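Local coordinates for protein D-galactonate dehydratase family member SEN1436 (Salmonella enterica subsp. enterica serovar Enteritidis, PDB 3TW9) that dehydrates D-gluconate to 2-dehydro-3-deoxy-D-gluconate with low activity in vitro, using one magnesium ion per subunit, and probably plays no significant part in gluconate breakdown in vivo, at residues V34-L38 / K74-D78; E170-Q174 / I395-Y399. One frame throughout, in Å; residues are numbered along the deposited sequence.

Interaction 1. Residues V34-L38 / K74-D78; sequences VKTIL and KSAID
Thr36 donates from its hydroxyl to Asp78: OG1 bonds to OD1 at 3.0 Å, arriving 43° above the carboxylate plane. The same OG1 lies against an apolar branch, 3.3 Å from Ile77 CG2. The other carboxylate oxygen faces Lys74, one helical turn before Asp78, whose NZ forms a salt bridge of 2.9 Å to Asp78 OD2 on the syn lone pair. Lys74 runs extended past the threonine as far as CE and bends only at its last torsion (chi4 63°), which brings NZ to Thr36 O for a weak 3.3 Å bond. On the way its CD passes 3.7 Å from Leu38 CD1. The side chains of Val34 and Ile77 cross at about a right angle, with Val34 CG1 on Ile77 CG2 at 4.0 Å. Strand 31-39 and helix 70-85 belong to the N-terminal capping domain of the mandelate racemase family, the short segments running nearly antiparallel at 163° with axes 8.1 Å apart. A water held by Thr36 N at 2.9 Å donates to Asp78 OD1, so this oxygen receives two bonds, and the water also takes a weak one from Lys74 NZ. Farther out, Val49 of the adjacent strand 46-53 touches both Val34 and Ile77, while Phe71 and Ile70 of the helix lie against Leu38.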
# COMPACT_ATOMS: atom_id res chain seq x y z
N VAL C 34 12.68 -2.97 -25.73
CA VAL C 34 11.56 -3.69 -25.13
C VAL C 34 11.06 -4.69 -26.16
O VAL C 34 10.65 -4.29 -27.27
CB VAL C 34 10.39 -2.74 -24.75
CG1 VAL C 34 9.21 -3.52 -24.18
CG2 VAL C 34 10.85 -1.68 -23.76
N LYS C 35 11.10 -5.98 -25.83
CA LYS C 35 10.48 -6.98 -26.70
C LYS C 35 9.55 -7.97 -26.01
O LYS C 35 9.67 -8.24 -24.81
CB LYS C 35 11.53 -7.72 -27.52
CG LYS C 35 12.28 -8.75 -26.74
CD LYS C 35 13.26 -9.52 -27.62
CE LYS C 35 14.44 -9.99 -26.78
NZ LYS C 35 15.57 -10.56 -27.56
N THR C 36 8.63 -8.51 -26.80
CA THR C 36 7.63 -9.46 -26.36
C THR C 36 8.03 -10.81 -26.88
O THR C 36 8.10 -11.02 -28.08
CB THR C 36 6.23 -9.14 -26.88
OG1 THR C 36 5.89 -7.81 -26.52
CG2 THR C 36 5.20 -10.07 -26.25
N ILE C 37 8.30 -11.73 -25.95
CA ILE C 37 8.57 -13.12 -26.28
C ILE C 37 7.32 -13.95 -26.13
O ILE C 37 6.72 -14.01 -25.04
CB ILE C 37 9.72 -13.69 -25.39
CG1 ILE C 37 10.97 -12.80 -25.52
CG2 ILE C 37 10.03 -15.17 -25.74
CD1 ILE C 37 11.93 -12.86 -24.32
N LEU C 38 6.88 -14.56 -27.23
CA LEU C 38 5.72 -15.43 -27.21
C LEU C 38 6.13 -16.91 -27.25
O LEU C 38 6.79 -17.36 -28.18
CB LEU C 38 4.79 -15.11 -28.38
CG LEU C 38 4.05 -13.76 -28.40
CD1 LEU C 38 3.06 -13.81 -29.53
CD2 LEU C 38 3.31 -13.50 -27.11
N LYS C 74 0.80 -8.73 -27.49
CA LYS C 74 2.05 -8.45 -28.23
C LYS C 74 1.95 -7.18 -29.06
O LYS C 74 2.84 -6.34 -28.99
CB LYS C 74 2.44 -9.63 -29.12
CG LYS C 74 3.66 -9.34 -30.02
CD LYS C 74 4.04 -10.54 -30.88
CE LYS C 74 5.31 -10.27 -31.70
NZ LYS C 74 6.50 -10.03 -30.82
N SER C 75 0.84 -7.04 -29.80
CA SER C 75 0.61 -5.84 -30.61
C SER C 75 0.66 -4.58 -29.74
O SER C 75 1.37 -3.63 -30.06
CB SER C 75 -0.70 -5.95 -31.43
OG SER C 75 -0.92 -4.75 -32.18
N ALA C 76 -0.05 -4.60 -28.60
CA ALA C 76 -0.07 -3.46 -27.70
C ALA C 76 1.32 -3.08 -27.17
O ALA C 76 1.67 -1.89 -27.19
CB ALA C 76 -1.06 -3.69 -26.55
N ILE C 77 2.10 -4.07 -26.76
CA ILE C 77 3.46 -3.85 -26.26
C ILE C 77 4.40 -3.36 -27.37
O ILE C 77 5.04 -2.31 -27.21
CB ILE C 77 4.07 -5.11 -25.60
CG1 ILE C 77 3.20 -5.56 -24.43
CG2 ILE C 77 5.52 -4.83 -25.08
CD1 ILE C 77 3.42 -7.03 -24.02
N ASP C 78 4.51 -4.13 -28.45
CA ASP C 78 5.46 -3.81 -29.53
C ASP C 78 5.19 -2.45 -30.20
O ASP C 78 6.11 -1.67 -30.46
CB ASP C 78 5.47 -4.88 -30.61
CG ASP C 78 6.07 -6.19 -30.14
OD1 ASP C 78 6.63 -6.28 -29.03
OD2 ASP C 78 5.95 -7.16 -30.92
O HOH W 1 8.87 -8.07 -29.63

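Interaction 2. Residues E170-Q174 / I395-Y399; sequences EEGYQ and IDHGY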
# COMPACT_ATOMS: atom_id res chain seq x y z
N GLU C 170 -1.12 -37.09 0.12
CA GLU C 170 0.14 -37.87 0.19
C GLU C 170 1.39 -37.09 -0.23
O GLU C 170 2.44 -37.24 0.38
CB GLU C 170 0.02 -39.16 -0.65
CG GLU C 170 -0.73 -40.29 0.05
CD GLU C 170 -1.19 -41.39 -0.90
OE1 GLU C 170 -2.28 -41.96 -0.66
OE2 GLU C 170 -0.47 -41.68 -1.88
N GLU C 171 1.27 -36.27 -1.28
CA GLU C 171 2.35 -35.40 -1.75
C GLU C 171 2.68 -34.27 -0.78
O GLU C 171 3.75 -33.68 -0.89
CB GLU C 171 2.03 -34.80 -3.12
CG GLU C 171 1.96 -35.81 -4.24
CD GLU C 171 1.86 -35.18 -5.63
OE1 GLU C 171 1.78 -33.93 -5.73
OE2 GLU C 171 1.86 -35.94 -6.62
N GLY C 172 1.77 -33.94 0.14
CA GLY C 172 2.04 -32.90 1.14
C GLY C 172 1.13 -31.68 1.04
O GLY C 172 1.28 -30.73 1.82
N TYR C 173 0.20 -31.68 0.08
CA TYR C 173 -0.77 -30.57 -0.00
C TYR C 173 -1.70 -30.60 1.20
O TYR C 173 -2.25 -31.66 1.57
CB TYR C 173 -1.55 -30.63 -1.31
CG TYR C 173 -0.75 -30.12 -2.49
CD1 TYR C 173 -0.68 -28.75 -2.76
CD2 TYR C 173 -0.05 -31.01 -3.33
CE1 TYR C 173 0.04 -28.27 -3.86
CE2 TYR C 173 0.69 -30.53 -4.42
CZ TYR C 173 0.73 -29.16 -4.67
OH TYR C 173 1.45 -28.69 -5.74
N GLN C 174 -1.86 -29.43 1.82
CA GLN C 174 -2.69 -29.28 3.01
C GLN C 174 -3.96 -28.49 2.69
O GLN C 174 -4.77 -28.23 3.58
CB GLN C 174 -1.88 -28.61 4.11
CG GLN C 174 -0.71 -29.50 4.54
CD GLN C 174 -0.06 -29.04 5.80
OE1 GLN C 174 -0.37 -29.55 6.88
NE2 GLN C 174 0.80 -28.04 5.70
N ILE C 395 9.00 -26.72 -5.16
CA ILE C 395 7.73 -27.21 -4.61
C ILE C 395 8.02 -28.44 -3.76
O ILE C 395 8.44 -29.48 -4.27
CB ILE C 395 6.70 -27.56 -5.72
CG1 ILE C 395 6.55 -26.42 -6.74
CG2 ILE C 395 5.34 -28.00 -5.11
CD1 ILE C 395 5.92 -25.12 -6.21
N ASP C 396 7.79 -28.30 -2.46
CA ASP C 396 8.16 -29.33 -1.50
C ASP C 396 7.05 -29.47 -0.48
O ASP C 396 6.93 -28.66 0.43
CB ASP C 396 9.53 -28.98 -0.88
CG ASP C 396 9.84 -29.78 0.39
OD1 ASP C 396 9.15 -30.79 0.66
OD2 ASP C 396 10.76 -29.38 1.15
N HIS C 397 6.28 -30.55 -0.63
CA HIS C 397 5.23 -30.95 0.32
C HIS C 397 4.29 -29.83 0.71
O HIS C 397 4.17 -29.47 1.88
CB HIS C 397 5.84 -31.66 1.53
CG HIS C 397 6.45 -32.98 1.17
ND1 HIS C 397 5.86 -34.19 1.51
CD2 HIS C 397 7.56 -33.29 0.46
CE1 HIS C 397 6.60 -35.18 1.03
NE2 HIS C 397 7.63 -34.66 0.39
N GLY C 398 3.66 -29.26 -0.31
CA GLY C 398 2.64 -28.23 -0.11
C GLY C 398 3.14 -26.84 0.20
O GLY C 398 2.34 -25.94 0.51
N TYR C 399 4.45 -26.65 0.15
CA TYR C 399 5.02 -25.30 0.27
C TYR C 399 5.88 -24.98 -0.91
O TYR C 399 6.59 -25.84 -1.42
CB TYR C 399 5.86 -25.12 1.57
CG TYR C 399 5.06 -25.04 2.84
CD1 TYR C 399 4.52 -23.83 3.27
CD2 TYR C 399 4.84 -26.18 3.63
CE1 TYR C 399 3.76 -23.75 4.46
CE2 TYR C 399 4.10 -26.11 4.81
CZ TYR C 399 3.57 -24.88 5.21
OH TYR C 399 2.84 -24.77 6.36
O HOH W 2 -0.52 -27.17 0.98
O HOH W 3 0.89 -26.04 3.27
O HOH W 4 2.24 -28.03 3.05
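His397 turns one face of its ring to the carbonyl oxygen of Glu171, at the end of helix 158-171. His397 CB lies 4.0 Å from Gly172 CA. CG, beside the backbone N at chi1 -67°, starts the ring 3.5 Å from Glu171 O, which stands 3.2 Å above the ring plane, offset toward the rim. ND1 is the ring atom closest to that oxygen, but the angle is too poor for a hydrogen bond; His397 CE1 follows at 3.7 Å from Glu171 O, and CD2 is farther. The His397 CA-H meets the same oxygen much more directly, with CA to Glu171 O 3.3 Å and 163° at the hydrogen. Gly172 ends the helix in a Schellman motif. Asp396 to Tyr399 form a type I' turn closing a tight hairpin between strands 394-396 and 399-401, where Asp396 N bonds Tyr399 O and Tyr399 N bonds Asp396 O. Helix end and turn bring the CA atoms of Gly172 and His397 within 3.8 Å. Both glycines have positive phi, and where a CB would point, Gly172 faces His397 CA and Gly398 faces Gly172 O, the latter in a CA-H...O contact. Water carries the polar links: one joins Gln174 N to Gly398 O, a second links that oxygen to Gln174 NE2, and a third bridges the same NE2 and His397 O. Tyr173 OH touches Ile395 CG2. Helix end and turn sit beside strand 147-152 of the enolase-type barrel: Leu149 touches Tyr173 and Ile395 and bonds through its backbone to Gly398, while Gln174, leading into strand 175-177, is joined by a backbone hydrogen bond to Glu244 of strand 244-248.

In the fold
Interactions 1 and 2 lie in different domains, with centres 36 Å apart, and share no helix or strand. Both are partly buried, interaction 1 with no exposed touching residue and interaction 2 with three. Interaction 1 joins a strand to a helix: Thr36 bonds directly to both members of a Lys74-Asp78 salt bridge within the helix, the Lys74 bond being weak, and one water adds to this. Interaction 2 joins a helix C-terminus to a beta turn beside strand 147-152; its polar links run through three waters, alongside CA-H...O contacts. Interaction 1 lies far from the active site, whereas the Tyr173 side chain is about 9 Å from those of Glu377, a substrate-binding residue, and His152, probably another.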